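Local coordinates for GNA33 (Neisseria gonorrhoeae FA 1090, PDB 2G6G), which probably acts as a murein lytic transglycosylase, cleaving the bond between MurNAc and GlcNAc in peptidoglycan and leaving a 1,6-anhydro bond on the MurNAc residue, at residues F138-I143 / I313-L318; D145-V150 / A197-F202. All coordinates share one frame; numbering follows the deposited sequence.

Interaction 1 (F138-I143 / I313-L318)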
# COMPACT_ATOMS: atom_id res chain seq x y z
N PHE A 138 -21.08 -7.95 -10.27
CA PHE A 138 -20.78 -6.67 -9.61
C PHE A 138 -19.53 -6.01 -10.18
O PHE A 138 -18.41 -6.53 -9.99
CB PHE A 138 -20.65 -6.85 -8.10
CG PHE A 138 -21.86 -7.49 -7.46
CD1 PHE A 138 -21.87 -8.86 -7.19
CD2 PHE A 138 -22.97 -6.73 -7.15
CE1 PHE A 138 -22.99 -9.46 -6.61
CE2 PHE A 138 -24.09 -7.31 -6.57
CZ PHE A 138 -24.10 -8.68 -6.29
N PRO A 139 -19.71 -4.87 -10.87
CA PRO A 139 -18.63 -4.20 -11.58
C PRO A 139 -17.52 -3.62 -10.71
O PRO A 139 -17.76 -3.09 -9.61
CB PRO A 139 -19.35 -3.09 -12.36
CG PRO A 139 -20.60 -2.88 -11.66
CD PRO A 139 -21.00 -4.16 -11.03
N ILE A 140 -16.29 -3.73 -11.21
CA ILE A 140 -15.17 -3.05 -10.61
C ILE A 140 -14.85 -1.87 -11.52
O ILE A 140 -14.56 -2.07 -12.71
CB ILE A 140 -13.95 -3.99 -10.48
CG1 ILE A 140 -14.37 -5.30 -9.79
CG2 ILE A 140 -12.83 -3.28 -9.74
CD1 ILE A 140 -13.25 -6.31 -9.55
N TYR A 141 -14.91 -0.66 -10.96
CA TYR A 141 -14.84 0.57 -11.78
C TYR A 141 -13.45 1.18 -11.84
O TYR A 141 -12.74 1.26 -10.83
CB TYR A 141 -15.80 1.63 -11.25
CG TYR A 141 -17.26 1.34 -11.46
CD1 TYR A 141 -18.10 1.08 -10.39
CD2 TYR A 141 -17.81 1.37 -12.74
CE1 TYR A 141 -19.46 0.85 -10.58
CE2 TYR A 141 -19.15 1.12 -12.95
CZ TYR A 141 -19.97 0.85 -11.86
OH TYR A 141 -21.30 0.64 -12.09
N GLY A 142 -13.06 1.60 -13.04
CA GLY A 142 -11.91 2.47 -13.22
C GLY A 142 -12.34 3.91 -12.93
O GLY A 142 -13.49 4.19 -12.55
N ILE A 143 -11.42 4.84 -13.12
CA ILE A 143 -11.72 6.24 -12.87
C ILE A 143 -12.84 6.71 -13.81
O ILE A 143 -12.74 6.54 -15.03
CB ILE A 143 -10.43 7.10 -12.91
CG1 ILE A 143 -9.62 6.83 -11.63
CG2 ILE A 143 -10.77 8.61 -13.09
CD1 ILE A 143 -8.26 7.48 -11.58
N ILE A 313 -13.43 3.30 -3.73
CA ILE A 313 -12.14 3.20 -4.39
C ILE A 313 -12.34 2.94 -5.89
O ILE A 313 -13.15 2.09 -6.29
CB ILE A 313 -11.26 2.12 -3.76
CG1 ILE A 313 -11.16 2.30 -2.23
CG2 ILE A 313 -9.84 2.11 -4.34
CD1 ILE A 313 -10.54 3.60 -1.80
N PHE A 314 -11.58 3.68 -6.69
CA PHE A 314 -11.45 3.41 -8.11
C PHE A 314 -10.10 2.76 -8.40
O PHE A 314 -9.10 3.05 -7.73
CB PHE A 314 -11.66 4.68 -8.92
CG PHE A 314 -12.98 5.33 -8.67
CD1 PHE A 314 -13.07 6.48 -7.90
CD2 PHE A 314 -14.14 4.75 -9.15
CE1 PHE A 314 -14.31 7.05 -7.63
CE2 PHE A 314 -15.38 5.33 -8.88
CZ PHE A 314 -15.46 6.48 -8.12
N PHE A 315 -10.09 1.89 -9.39
CA PHE A 315 -8.95 1.04 -9.65
C PHE A 315 -8.41 1.18 -11.06
O PHE A 315 -9.00 1.85 -11.88
CB PHE A 315 -9.36 -0.41 -9.43
CG PHE A 315 -9.76 -0.71 -8.04
CD1 PHE A 315 -11.12 -0.66 -7.66
CD2 PHE A 315 -8.81 -1.08 -7.11
CE1 PHE A 315 -11.49 -0.95 -6.37
CE2 PHE A 315 -9.19 -1.37 -5.80
CZ PHE A 315 -10.51 -1.30 -5.43
N ARG A 316 -7.29 0.54 -11.33
CA ARG A 316 -6.73 0.46 -12.69
C ARG A 316 -6.22 -0.96 -12.94
O ARG A 316 -5.91 -1.70 -12.00
CB ARG A 316 -5.60 1.47 -12.85
CG ARG A 316 -4.37 1.15 -12.02
CD ARG A 316 -3.57 2.38 -11.65
NE ARG A 316 -2.12 2.11 -11.65
CZ ARG A 316 -1.41 1.69 -10.60
NH1 ARG A 316 -1.98 1.46 -9.41
NH2 ARG A 316 -0.11 1.48 -10.74
N GLU A 317 -6.12 -1.33 -14.22
CA GLU A 317 -5.56 -2.60 -14.65
C GLU A 317 -4.05 -2.60 -14.43
O GLU A 317 -3.37 -1.63 -14.78
CB GLU A 317 -5.84 -2.83 -16.13
CG GLU A 317 -7.21 -2.32 -16.62
CD GLU A 317 -7.20 -0.86 -17.16
OE1 GLU A 317 -6.98 0.10 -16.37
OE2 GLU A 317 -7.45 -0.71 -18.39
N LEU A 318 -3.53 -3.66 -13.83
CA LEU A 318 -2.09 -3.91 -13.82
C LEU A 318 -1.76 -5.09 -14.74
O LEU A 318 -1.25 -4.92 -15.86
CB LEU A 318 -1.57 -4.18 -12.40
CG LEU A 318 -1.97 -3.23 -11.26
CD1 LEU A 318 -1.72 -3.88 -9.90
CD2 LEU A 318 -1.26 -1.89 -11.38
O HOH W 1 -14.17 0.73 -8.27

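Interaction 2 (D145-V150 / A197-F202)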
# COMPACT_ATOMS: atom_id res chain seq x y z
N ASP A 145 -15.42 8.86 -16.20
CA ASP A 145 -15.28 9.89 -17.23
C ASP A 145 -15.39 11.33 -16.72
O ASP A 145 -14.80 12.24 -17.30
CB ASP A 145 -16.36 9.72 -18.31
CG ASP A 145 -16.28 8.38 -19.04
OD1 ASP A 145 -15.29 7.65 -18.86
OD2 ASP A 145 -17.23 8.07 -19.81
N ASP A 146 -16.19 11.53 -15.66
CA ASP A 146 -16.51 12.89 -15.18
C ASP A 146 -15.85 13.20 -13.83
O ASP A 146 -16.14 14.20 -13.22
CB ASP A 146 -18.04 13.07 -15.07
CG ASP A 146 -18.66 12.20 -13.96
OD1 ASP A 146 -18.07 11.17 -13.56
OD2 ASP A 146 -19.75 12.54 -13.48
N PHE A 147 -14.96 12.32 -13.39
CA PHE A 147 -14.31 12.41 -12.08
C PHE A 147 -13.18 13.44 -12.17
O PHE A 147 -12.26 13.27 -12.93
CB PHE A 147 -13.75 11.01 -11.72
CG PHE A 147 -13.00 10.94 -10.42
CD1 PHE A 147 -13.66 10.68 -9.23
CD2 PHE A 147 -11.61 11.09 -10.40
CE1 PHE A 147 -12.96 10.58 -7.99
CE2 PHE A 147 -10.90 11.01 -9.21
CZ PHE A 147 -11.57 10.73 -8.00
N ILE A 148 -13.26 14.50 -11.38
CA ILE A 148 -12.24 15.53 -11.44
C ILE A 148 -11.52 15.65 -10.11
O ILE A 148 -12.15 15.84 -9.07
CB ILE A 148 -12.84 16.93 -11.81
CG1 ILE A 148 -13.76 16.86 -13.04
CG2 ILE A 148 -11.72 17.96 -11.96
CD1 ILE A 148 -13.11 16.53 -14.36
N SER A 149 -10.19 15.53 -10.15
CA SER A 149 -9.36 15.76 -8.98
C SER A 149 -8.76 17.16 -9.02
O SER A 149 -8.23 17.60 -10.05
CB SER A 149 -8.25 14.70 -8.87
OG SER A 149 -7.44 14.94 -7.71
N VAL A 150 -8.88 17.87 -7.90
CA VAL A 150 -8.39 19.23 -7.80
C VAL A 150 -7.46 19.33 -6.59
O VAL A 150 -7.91 19.06 -5.47
CB VAL A 150 -9.59 20.19 -7.67
CG1 VAL A 150 -9.13 21.62 -7.44
CG2 VAL A 150 -10.50 20.06 -8.90
N ALA A 197 -6.37 16.91 -1.91
CA ALA A 197 -7.10 17.03 -3.16
C ALA A 197 -8.56 16.79 -2.89
O ALA A 197 -8.91 16.04 -1.99
CB ALA A 197 -6.57 16.04 -4.25
N ILE A 198 -9.41 17.46 -3.65
CA ILE A 198 -10.85 17.24 -3.58
C ILE A 198 -11.21 16.60 -4.91
O ILE A 198 -10.49 16.75 -5.88
CB ILE A 198 -11.63 18.57 -3.36
CG1 ILE A 198 -11.29 19.57 -4.48
CG2 ILE A 198 -11.26 19.15 -2.02
CD1 ILE A 198 -12.13 20.81 -4.51
N LYS A 199 -12.28 15.83 -4.90
CA LYS A 199 -12.70 15.04 -6.02
C LYS A 199 -14.14 15.42 -6.23
O LYS A 199 -14.92 15.39 -5.29
CB LYS A 199 -12.64 13.54 -5.67
CG LYS A 199 -11.33 13.03 -5.08
CD LYS A 199 -10.11 13.30 -5.98
CE LYS A 199 -8.87 12.76 -5.24
NZ LYS A 199 -7.62 12.79 -6.03
N GLY A 200 -14.50 15.75 -7.46
CA GLY A 200 -15.85 16.19 -7.74
C GLY A 200 -16.16 16.09 -9.21
O GLY A 200 -15.41 15.46 -9.97
N ARG A 201 -17.26 16.69 -9.63
CA ARG A 201 -17.70 16.65 -11.02
C ARG A 201 -18.36 17.99 -11.32
O ARG A 201 -18.92 18.60 -10.41
CB ARG A 201 -18.72 15.53 -11.23
CG ARG A 201 -19.77 15.46 -10.14
CD ARG A 201 -20.76 14.31 -10.33
NE ARG A 201 -21.82 14.68 -11.26
CZ ARG A 201 -23.03 15.10 -10.91
NH1 ARG A 201 -23.40 15.21 -9.63
NH2 ARG A 201 -23.89 15.40 -11.87
N PHE A 202 -18.30 18.42 -12.58
CA PHE A 202 -18.93 19.65 -13.02
C PHE A 202 -20.39 19.40 -13.32
O PHE A 202 -20.77 18.41 -13.95
CB PHE A 202 -18.21 20.24 -14.23
CG PHE A 202 -16.80 20.63 -13.94
CD1 PHE A 202 -15.73 19.84 -14.40
CD2 PHE A 202 -16.52 21.78 -13.21
CE1 PHE A 202 -14.42 20.18 -14.08
CE2 PHE A 202 -15.20 22.15 -12.92
CZ PHE A 202 -14.15 21.36 -13.35
O HOH W 2 -17.05 16.40 -14.38

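Interaction 1 (F138-I143 / I313-L318)
Tyr141 and Phe315 are joined by the one direct hydrogen bond between 138-143 and 313-318: Phe315 N donates to Tyr141 O at 3.1 Å. With an N-H...O angle of 164° and the donor in the carbonyl plane, it is a well-formed bond. Tyr141 O accepts a second hydrogen bond, from a water that also donates to Ile313 O at 2.6 Å and so bridges the two strands. Just beyond, Gly142 CA lies 3.3 Å from Phe315 O in a CA-H...O contact, a close approach made by a residue without a side chain.

The two strands are not paired as a ladder. Their axes run at 78° to each other and come no closer than 6.4 Å, and each has its own partner, 227-231 for 138-141 and 255-263 for 313-317. The contact therefore ties two parts of the MltA-specific insert region where the strands cross.

Apolar packing fills in on both sides of the polar link. Ile140 CG2 reaches Phe315 CD1 at 3.8 Å; it stands anti to the backbone N, while CG1 turns off beside that N (chi1 -51°). Tyr141 CB lies 4.1 Å from Phe314 CD2, at the ring edge and near its plane. Ile143 crosses Phe314 at about a right angle, its CG1 4.0 Å from Phe314 CB. Helix 234-243 packs against the Ile140-Phe315 side, with Leu237 touching Ile140 and Met240 touching Phe315.

Interaction 2 (D145-V150 / A197-F202)
Lys199 reaches across to Ser149 on the same face of the sheet, and its ammonium NZ donates to Ser149 OG at 2.7 Å. The two residues form a non-hydrogen-bonded pair of an antiparallel ladder, in which 148-150 belongs to an outermost strand of a three-stranded sheet, 148-151, 197-203 and 206-209, within the MltA-specific insert region. The hydrogen-bonded pairs on either side, Ile148 with Gly200 and Val150 with Ile198, each carry two backbone bonds. Ile148 N donates to Gly200 O at 2.7 Å, and Gly200 N returns a bond to Ile148 O at 2.9 Å.

A bend at chi2 (-57°) turns the lysine chain toward the serine, and chi3 and chi4 then run extended. Along the way its aliphatic part runs obliquely to Phe147, with Lys199 CD 3.6 Å from Phe147 CZ. NZ also forms a salt bridge with Asp262 OD1, so the ammonium has two polar partners.

On the other face of the sheet, Ile148 meets Phe202 at about a right angle, Ile148 CG1 touching Phe202 CE1 at 3.5 Å. Val150 and Ile198 instead lie side by side, pointing the same way; Phe207 of strand 206-209 touches both.

Before the ladder begins, Asp146 and Arg201 also lie alongside each other, with carboxylate and guanidinium planes 48° apart. Their salt bridge is long, Asp146 OD2 to Arg201 NE 3.7 Å, and NE, buried here, has no hydrogen-bond partner in the model. Asp146 OD1 bonds Tyr210 OH and OD2 bridges to Lys224, while Arg201 NH2 bridges to Glu203. A water spans the same end, donating to Asp146 O and accepting from Phe202 N at 3.0 Å.

How the interactions relate
Interaction 2 is nested within the loop closed by interaction 1, since strands 138-141 and 148-151 follow each other in the chain while 313-317 returns much later. Their centres are about 16 Å apart, yet the two touch directly: Phe314 CE1 and Phe147 CE1 lie 3.8 Å apart, the rings meeting edge-to-face. Phe147 is thus the residue through which 145-150/197-202 meets the other contact, with Tyr210 a further edge-to-face partner. The short connection through Pro144, on which Phe314 also packs, carries the chain from the strand crossing to the three-stranded sheet. Both contacts lie inside the MltA-specific insert region.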